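Local coordinates for protein TssK C (Escherichia coli, PDB 5M2Y) that serves as a baseplate component of the bacterial type VI secretion system, its C-terminal domain, the part described here, probably docking onto the membrane complex, at residues Gly27-Ser37 with Gly118-Arg129; Phe47-Asp57 with Ala106-Leu117. One frame throughout, in Å; residues are numbered along the deposited sequence.

Interaction 1: Gly27-Ser37 with Gly118-Arg129; sequences GADFWLSVRSS and GDVKLELFAVLR
Strands Ala28-Arg35 and Lys121-Leu128 run antiparallel, their axes 4.5 Å apart at closest approach and their directions 153° from each other. Asp29, Trp31, Ser33 and Arg35 form hydrogen-bonded pairs with Val127, Phe125, Glu123 and Lys121, and a further straight bond, Arg129 N to Gly27 O at 2.7 Å, continues the ladder beyond Ala28. At the other end Asp119 N donates to Ser37 OG. On the face carrying Phe30, Leu32 and Val34 the packing is apolar: Phe30 CE2 lies 3.7 Å from Ala126 CB, and Leu32 CD2 meets Leu124 CD1 at 3.8 Å. The reverse face is mixed. Trp31 CG stands anti to its carbonyl carbon (chi1 -78°), which brings CZ3 of the indole 3.4 Å from Val127 CG2. Ser33 CB sits at the edge of the Phe125 ring. Arg35 runs alongside Lys121, NH1 3.2 Å from Lys121 CG, and NH2 makes a long salt bridge to Glu123 OE1 (3.7 Å), the guanidinium and carboxylate planes 87° apart. Asp29 OD1 and Arg129 NH1 form a second salt bridge, its hydrogen bond weak; a water links Asp29 OD2 to Val127 O. Asn88 holds both Ser33 OG and Arg35 NE. The pair lies centrally in the antiparallel sheet, between strands 3-11 and 89-95, with helix 40-50 packed on Leu32 and Val34.

Interaction 2: Phe47-Asp57 with Ala106-Leu117; sequences FPQLCKAGSPD and AGRCTFYTPASL
With its CG anti to the backbone N (chi1 -172°), the Phe47 ring lies beside Leu117, its CD1 3.8 Å from Leu117 CD1, and the two side chains cross at about a right angle. Cys51 has its SG similarly placed (chi1 -179°), next to Phe111 CB and oblique to the aromatic ring, a sulfur-aromatic contact with SG 5.4 Å from the ring centroid. Leu50, at the end of the helix, slides past Leu117 in the opposite direction, Leu50 CD1 to Leu117 CD2 at 3.6 Å, while its CB packs on Pro114 CG. Between these side chains and Pro56 the backbones pair as short antiparallel strands, 52-54 at the sheet's edge within this chain and 108-112 next to it. Lys52 and Tyr112 exchange both backbone bonds; the one from Lys52 N reaches Tyr112 O on a lone pair, in the carbonyl plane. Gly54 N donates to Thr110 O at 2.9 Å from well above that carbonyl plane. Thr110 OG1 lies only 3.1 Å from Gly54 CA, packed directly on the glycine backbone, and one water joins OG1 to Ser55 O. A second water bridges Gly54 O and Thr110 N. Beyond the strand, Pro56 CB rests against Ala106 CB, on the last turn of helix 97-106, which ends in a Schellman motif with Gly107 at C-prime. Arg108 bends at chi3 to bring NH2 within 3.2 Å of Pro56 O; this acceptor lies near the guanidinium plane, although the donor stands 59° out of the carbonyl plane. The other terminal nitrogen of Arg108, NH1, forms a salt bridge with Glu16 on strand 14-18.

Interactions 1 and 2 belong to the same antiparallel sheet, their centres about 12 Å apart. Interaction 1 is a long, central strand pair, its centre about 5 Å from the centre of the chain; interaction 2 brings together a short edge strand and its neighbour, the ends of two helices and a 3-10 turn. Both add apolar packing and bridging waters; interaction 1 has an eight-pair ladder and salt bridges between its segments, interaction 2 three backbone hydrogen bonds and an arginine-to-carbonyl bond. Helix 40-50 joins them, following strand 28-35 in sequence and setting Phe47 CZ against Val34 CG2. Leu124 CD2 also meets Cys109 SG, and Val120 packs against Thr113. Each contact combines buried residues with exposed ones.

Interaction 1: Gly27-Ser37 with Gly118-Arg129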
# COMPACT_ATOMS: atom_id res chain seq x y z
N GLY A 27 -10.87 -0.90 12.77
CA GLY A 27 -11.02 -1.96 11.80
C GLY A 27 -11.03 -1.43 10.38
O GLY A 27 -11.99 -0.78 9.97
N ALA A 28 -9.90 -1.62 9.69
CA ALA A 28 -9.72 -1.24 8.29
C ALA A 28 -8.82 -2.20 7.56
O ALA A 28 -7.90 -2.76 8.14
CB ALA A 28 -9.18 0.16 8.16
N ASP A 29 -9.13 -2.39 6.27
CA ASP A 29 -8.36 -3.20 5.34
C ASP A 29 -7.89 -2.26 4.26
O ASP A 29 -8.60 -1.32 3.91
CB ASP A 29 -9.20 -4.34 4.78
CG ASP A 29 -9.67 -5.30 5.85
OD1 ASP A 29 -8.80 -5.86 6.57
OD2 ASP A 29 -10.89 -5.53 5.95
N PHE A 30 -6.67 -2.47 3.77
CA PHE A 30 -6.02 -1.58 2.82
C PHE A 30 -5.84 -2.16 1.44
O PHE A 30 -5.63 -3.36 1.28
CB PHE A 30 -4.67 -1.15 3.39
CG PHE A 30 -4.74 -0.41 4.71
CD1 PHE A 30 -4.79 -1.10 5.91
CD2 PHE A 30 -4.72 0.97 4.74
CE1 PHE A 30 -4.86 -0.42 7.11
CE2 PHE A 30 -4.79 1.65 5.95
CZ PHE A 30 -4.84 0.95 7.13
N TRP A 31 -5.90 -1.27 0.43
CA TRP A 31 -5.69 -1.61 -0.97
C TRP A 31 -4.84 -0.57 -1.65
O TRP A 31 -4.97 0.62 -1.38
CB TRP A 31 -7.00 -1.68 -1.76
CG TRP A 31 -7.79 -2.92 -1.55
CD1 TRP A 31 -7.84 -4.02 -2.35
CD2 TRP A 31 -8.71 -3.16 -0.48
NE1 TRP A 31 -8.70 -4.95 -1.83
CE2 TRP A 31 -9.24 -4.45 -0.67
CE3 TRP A 31 -9.13 -2.41 0.63
CZ2 TRP A 31 -10.15 -5.01 0.23
CZ3 TRP A 31 -10.02 -2.97 1.51
CH2 TRP A 31 -10.55 -4.24 1.29
N LEU A 32 -4.02 -1.03 -2.58
CA LEU A 32 -3.21 -0.18 -3.43
C LEU A 32 -3.79 -0.17 -4.84
O LEU A 32 -4.20 -1.21 -5.36
CB LEU A 32 -1.76 -0.69 -3.48
CG LEU A 32 -0.88 -0.44 -2.25
CD1 LEU A 32 0.42 -1.22 -2.36
CD2 LEU A 32 -0.62 1.06 -2.04
N SER A 33 -3.85 1.02 -5.44
CA SER A 33 -4.27 1.21 -6.83
C SER A 33 -3.00 1.65 -7.55
O SER A 33 -2.34 2.57 -7.08
CB SER A 33 -5.38 2.25 -6.94
OG SER A 33 -5.58 2.67 -8.27
N VAL A 34 -2.60 0.91 -8.59
CA VAL A 34 -1.33 1.13 -9.27
C VAL A 34 -1.47 1.36 -10.76
O VAL A 34 -2.16 0.62 -11.44
CB VAL A 34 -0.36 -0.07 -9.01
CG1 VAL A 34 1.06 0.21 -9.49
CG2 VAL A 34 -0.37 -0.50 -7.54
N ARG A 35 -0.78 2.39 -11.25
CA ARG A 35 -0.69 2.67 -12.67
C ARG A 35 0.78 2.73 -12.98
O ARG A 35 1.60 3.16 -12.16
CB ARG A 35 -1.44 3.93 -13.11
CG ARG A 35 -1.09 5.19 -12.37
CD ARG A 35 -2.10 6.28 -12.67
NE ARG A 35 -3.40 6.02 -12.04
CZ ARG A 35 -3.74 6.45 -10.82
NH1 ARG A 35 -2.88 7.16 -10.10
NH2 ARG A 35 -4.93 6.17 -10.33
N SER A 36 1.12 2.22 -14.15
CA SER A 36 2.50 2.17 -14.57
C SER A 36 2.65 2.14 -16.08
O SER A 36 1.69 1.86 -16.78
CB SER A 36 3.15 0.94 -13.96
OG SER A 36 4.54 1.12 -14.06
N SER A 37 3.86 2.43 -16.58
CA SER A 37 4.20 2.35 -18.00
C SER A 37 4.42 0.87 -18.38
O SER A 37 4.46 0.52 -19.55
CB SER A 37 5.44 3.20 -18.30
OG SER A 37 6.51 2.85 -17.45
N GLY A 118 8.95 1.14 -13.66
CA GLY A 118 8.75 2.23 -14.59
C GLY A 118 8.19 3.46 -13.93
O GLY A 118 8.39 3.68 -12.74
N ASP A 119 7.41 4.22 -14.71
CA ASP A 119 6.76 5.44 -14.25
C ASP A 119 5.54 5.05 -13.40
O ASP A 119 4.41 5.25 -13.81
CB ASP A 119 6.35 6.30 -15.47
CG ASP A 119 6.21 7.77 -15.17
OD1 ASP A 119 5.75 8.12 -14.06
OD2 ASP A 119 6.54 8.59 -16.05
N VAL A 120 5.79 4.56 -12.17
CA VAL A 120 4.74 4.07 -11.28
C VAL A 120 4.05 5.18 -10.46
O VAL A 120 4.67 6.15 -10.02
CB VAL A 120 5.27 2.90 -10.40
CG1 VAL A 120 6.26 3.40 -9.36
CG2 VAL A 120 4.13 2.10 -9.75
N LYS A 121 2.73 5.03 -10.29
CA LYS A 121 1.92 5.90 -9.45
C LYS A 121 1.04 5.02 -8.58
O LYS A 121 0.39 4.10 -9.06
CB LYS A 121 1.15 6.98 -10.23
CG LYS A 121 0.15 7.85 -9.45
CD LYS A 121 0.68 8.53 -8.20
CE LYS A 121 -0.45 9.03 -7.35
NZ LYS A 121 -0.06 9.26 -5.94
N LEU A 122 1.09 5.29 -7.27
CA LEU A 122 0.36 4.56 -6.23
C LEU A 122 -0.68 5.42 -5.54
O LEU A 122 -0.42 6.57 -5.23
CB LEU A 122 1.34 4.10 -5.15
CG LEU A 122 2.12 2.82 -5.29
CD1 LEU A 122 2.89 2.69 -6.58
CD2 LEU A 122 2.95 2.56 -4.03
N GLU A 123 -1.81 4.81 -5.20
CA GLU A 123 -2.85 5.43 -4.39
C GLU A 123 -3.25 4.39 -3.34
O GLU A 123 -3.34 3.20 -3.68
CB GLU A 123 -4.03 5.92 -5.23
CG GLU A 123 -3.67 7.11 -6.10
CD GLU A 123 -4.85 7.80 -6.78
OE1 GLU A 123 -5.91 7.18 -6.93
OE2 GLU A 123 -4.68 8.97 -7.19
N LEU A 124 -3.40 4.80 -2.06
CA LEU A 124 -3.76 3.88 -0.98
C LEU A 124 -5.13 4.25 -0.46
O LEU A 124 -5.42 5.42 -0.24
CB LEU A 124 -2.71 3.95 0.14
CG LEU A 124 -2.93 3.08 1.39
CD1 LEU A 124 -2.78 1.60 1.09
CD2 LEU A 124 -1.96 3.47 2.49
N PHE A 125 -6.00 3.22 -0.37
CA PHE A 125 -7.38 3.30 0.13
C PHE A 125 -7.54 2.33 1.30
O PHE A 125 -7.00 1.23 1.27
CB PHE A 125 -8.38 2.87 -0.96
CG PHE A 125 -8.43 3.71 -2.21
CD1 PHE A 125 -7.62 3.42 -3.29
CD2 PHE A 125 -9.35 4.74 -2.33
CE1 PHE A 125 -7.67 4.20 -4.45
CE2 PHE A 125 -9.41 5.51 -3.50
CZ PHE A 125 -8.58 5.23 -4.55
N ALA A 126 -8.32 2.73 2.31
CA ALA A 126 -8.69 1.87 3.43
C ALA A 126 -10.20 1.78 3.42
O ALA A 126 -10.89 2.79 3.22
CB ALA A 126 -8.19 2.44 4.75
N VAL A 127 -10.69 0.58 3.60
CA VAL A 127 -12.11 0.36 3.66
C VAL A 127 -12.39 0.08 5.12
O VAL A 127 -11.85 -0.80 5.67
CB VAL A 127 -12.55 -0.78 2.77
CG1 VAL A 127 -14.01 -1.09 2.95
CG2 VAL A 127 -12.28 -0.42 1.34
N LEU A 128 -13.21 0.91 5.73
CA LEU A 128 -13.53 0.72 7.13
C LEU A 128 -14.45 -0.46 7.36
O LEU A 128 -15.41 -0.65 6.67
CB LEU A 128 -14.12 1.99 7.73
CG LEU A 128 -13.26 3.22 7.54
CD1 LEU A 128 -13.86 4.49 8.07
CD2 LEU A 128 -11.87 3.02 8.09
N ARG A 129 -14.14 -1.26 8.36
CA ARG A 129 -14.94 -2.41 8.69
C ARG A 129 -16.12 -2.02 9.57
O ARG A 129 -15.97 -1.19 10.46
CB ARG A 129 -14.09 -3.49 9.40
CG ARG A 129 -12.98 -4.02 8.53
CD ARG A 129 -12.21 -5.16 9.09
NE ARG A 129 -11.48 -4.78 10.28
CZ ARG A 129 -10.23 -5.12 10.54
NH1 ARG A 129 -9.55 -5.84 9.70
NH2 ARG A 129 -9.68 -4.76 11.67
O HOH W 1 -13.98 0.75 11.06
O HOH W 2 -12.54 -3.42 5.22
O HOH W 3 -2.42 4.83 -8.63

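Interaction 2: Phe47-Asp57 with Ala106-Leu117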
# COMPACT_ATOMS: atom_id res chain seq x y z
N PHE A 47 4.33 -6.75 -9.57
CA PHE A 47 4.14 -5.79 -8.47
C PHE A 47 4.14 -6.44 -7.07
O PHE A 47 4.84 -5.92 -6.21
CB PHE A 47 2.90 -4.90 -8.68
CG PHE A 47 2.78 -3.78 -7.68
CD1 PHE A 47 3.48 -2.59 -7.85
CD2 PHE A 47 1.97 -3.90 -6.57
CE1 PHE A 47 3.38 -1.55 -6.92
CE2 PHE A 47 1.87 -2.87 -5.63
CZ PHE A 47 2.56 -1.69 -5.82
N PRO A 48 3.45 -7.59 -6.81
CA PRO A 48 3.49 -8.18 -5.46
C PRO A 48 4.88 -8.59 -4.97
O PRO A 48 5.09 -8.70 -3.76
CB PRO A 48 2.57 -9.40 -5.58
CG PRO A 48 1.64 -9.04 -6.71
CD PRO A 48 2.52 -8.34 -7.68
N GLN A 49 5.82 -8.82 -5.90
CA GLN A 49 7.20 -9.19 -5.58
C GLN A 49 8.16 -8.01 -5.62
O GLN A 49 9.18 -8.05 -4.95
CB GLN A 49 7.69 -10.32 -6.48
CG GLN A 49 7.02 -11.63 -6.13
CD GLN A 49 7.65 -12.82 -6.78
OE1 GLN A 49 7.53 -13.01 -7.98
NE2 GLN A 49 8.29 -13.67 -5.98
N LEU A 50 7.84 -6.98 -6.41
CA LEU A 50 8.68 -5.79 -6.54
C LEU A 50 8.42 -4.75 -5.45
O LEU A 50 9.36 -4.18 -4.93
CB LEU A 50 8.55 -5.16 -7.92
CG LEU A 50 9.16 -5.97 -9.07
CD1 LEU A 50 8.74 -5.42 -10.39
CD2 LEU A 50 10.68 -5.99 -8.98
N CYS A 51 7.14 -4.51 -5.12
CA CYS A 51 6.78 -3.55 -4.10
C CYS A 51 7.01 -4.13 -2.73
O CYS A 51 6.57 -5.24 -2.46
CB CYS A 51 5.34 -3.08 -4.28
SG CYS A 51 4.81 -1.84 -3.07
N LYS A 52 7.70 -3.38 -1.87
CA LYS A 52 8.00 -3.83 -0.52
C LYS A 52 7.55 -2.80 0.49
O LYS A 52 7.84 -1.62 0.34
CB LYS A 52 9.51 -4.09 -0.36
CG LYS A 52 10.08 -5.11 -1.33
CD LYS A 52 10.01 -6.53 -0.77
CE LYS A 52 10.68 -7.36 -1.85
NZ LYS A 52 10.01 -8.62 -2.20
N ALA A 53 6.86 -3.25 1.54
CA ALA A 53 6.46 -2.37 2.62
C ALA A 53 7.68 -2.12 3.51
O ALA A 53 8.45 -3.04 3.81
CB ALA A 53 5.36 -3.04 3.44
N GLY A 54 7.88 -0.86 3.85
CA GLY A 54 8.99 -0.44 4.69
C GLY A 54 8.59 -0.43 6.15
O GLY A 54 7.40 -0.40 6.48
N SER A 55 9.57 -0.50 7.01
CA SER A 55 9.30 -0.50 8.42
C SER A 55 8.83 0.87 8.83
O SER A 55 9.48 1.82 8.55
CB SER A 55 10.57 -0.80 9.19
OG SER A 55 10.33 -0.81 10.56
N PRO A 56 7.69 0.93 9.49
CA PRO A 56 7.15 2.20 9.95
C PRO A 56 7.76 2.62 11.30
O PRO A 56 7.57 3.74 11.68
CB PRO A 56 5.68 1.90 10.17
CG PRO A 56 5.60 0.48 10.44
CD PRO A 56 6.77 -0.17 9.79
N ASP A 57 8.48 1.73 11.95
CA ASP A 57 9.00 2.02 13.27
C ASP A 57 10.41 1.59 13.60
O ASP A 57 10.75 1.54 14.75
CB ASP A 57 8.07 1.40 14.31
CG ASP A 57 7.93 -0.12 14.14
OD1 ASP A 57 8.61 -0.67 13.31
OD2 ASP A 57 7.16 -0.74 14.89
N ALA A 106 2.63 3.40 14.69
CA ALA A 106 3.60 4.39 14.21
C ALA A 106 2.90 5.57 13.54
O ALA A 106 3.48 6.65 13.43
CB ALA A 106 4.55 3.74 13.23
N GLY A 107 1.65 5.36 13.14
CA GLY A 107 0.83 6.34 12.45
C GLY A 107 1.32 6.63 11.04
O GLY A 107 1.11 7.72 10.52
N ARG A 108 1.95 5.60 10.43
CA ARG A 108 2.59 5.72 9.13
C ARG A 108 2.77 4.41 8.39
O ARG A 108 2.89 3.34 9.00
CB ARG A 108 3.99 6.29 9.40
CG ARG A 108 4.76 6.81 8.22
CD ARG A 108 5.99 7.51 8.75
NE ARG A 108 6.96 6.60 9.32
CZ ARG A 108 8.14 6.31 8.80
NH1 ARG A 108 8.52 6.88 7.66
NH2 ARG A 108 8.95 5.47 9.41
N CYS A 109 2.84 4.51 7.06
CA CYS A 109 3.17 3.36 6.23
C CYS A 109 4.07 3.83 5.09
O CYS A 109 3.98 4.98 4.66
CB CYS A 109 1.92 2.65 5.73
SG CYS A 109 0.88 3.65 4.64
N THR A 110 4.95 2.95 4.62
CA THR A 110 5.86 3.27 3.53
C THR A 110 5.92 2.12 2.55
O THR A 110 5.79 0.97 2.94
CB THR A 110 7.28 3.61 4.01
OG1 THR A 110 7.89 2.45 4.55
CG2 THR A 110 7.33 4.73 5.04
N PHE A 111 6.11 2.45 1.27
CA PHE A 111 6.23 1.45 0.21
C PHE A 111 7.37 1.79 -0.70
O PHE A 111 7.54 2.94 -1.09
CB PHE A 111 4.93 1.33 -0.61
CG PHE A 111 3.71 1.07 0.21
CD1 PHE A 111 3.33 -0.22 0.54
CD2 PHE A 111 2.93 2.13 0.68
CE1 PHE A 111 2.20 -0.45 1.32
CE2 PHE A 111 1.81 1.90 1.46
CZ PHE A 111 1.44 0.62 1.77
N TYR A 112 8.14 0.78 -1.02
CA TYR A 112 9.25 0.89 -1.94
C TYR A 112 8.78 0.38 -3.27
O TYR A 112 8.24 -0.72 -3.36
CB TYR A 112 10.45 0.07 -1.43
CG TYR A 112 11.51 -0.19 -2.48
CD1 TYR A 112 12.26 0.85 -3.01
CD2 TYR A 112 11.77 -1.48 -2.93
CE1 TYR A 112 13.23 0.62 -3.97
CE2 TYR A 112 12.75 -1.72 -3.88
CZ TYR A 112 13.47 -0.67 -4.41
OH TYR A 112 14.47 -0.88 -5.32
N THR A 113 9.01 1.17 -4.32
CA THR A 113 8.70 0.77 -5.68
C THR A 113 10.00 0.92 -6.47
O THR A 113 10.44 2.05 -6.65
CB THR A 113 7.55 1.58 -6.27
OG1 THR A 113 7.85 2.97 -6.23
CG2 THR A 113 6.21 1.31 -5.57
N PRO A 114 10.63 -0.18 -6.92
CA PRO A 114 11.89 -0.05 -7.67
C PRO A 114 11.68 0.61 -9.02
O PRO A 114 10.56 0.58 -9.54
CB PRO A 114 12.36 -1.50 -7.84
CG PRO A 114 11.12 -2.31 -7.74
CD PRO A 114 10.25 -1.60 -6.77
N ALA A 115 12.75 1.19 -9.59
CA ALA A 115 12.73 1.86 -10.89
C ALA A 115 12.33 0.94 -12.05
O ALA A 115 11.84 1.42 -13.06
CB ALA A 115 14.07 2.49 -11.16
N SER A 116 12.47 -0.39 -11.87
CA SER A 116 12.10 -1.41 -12.86
C SER A 116 10.59 -1.39 -13.14
O SER A 116 10.16 -1.77 -14.22
CB SER A 116 12.51 -2.80 -12.39
OG SER A 116 11.78 -3.19 -11.25
N LEU A 117 9.79 -0.92 -12.16
CA LEU A 117 8.34 -0.79 -12.31
C LEU A 117 7.99 0.31 -13.28
O LEU A 117 6.87 0.36 -13.71
CB LEU A 117 7.64 -0.55 -10.96
CG LEU A 117 7.40 -1.79 -10.08
CD1 LEU A 117 6.97 -1.41 -8.69
CD2 LEU A 117 6.37 -2.71 -10.68
O HOH W 4 4.76 0.35 6.23
O HOH W 5 10.18 2.78 5.90
O HOH W 6 11.05 3.62 9.97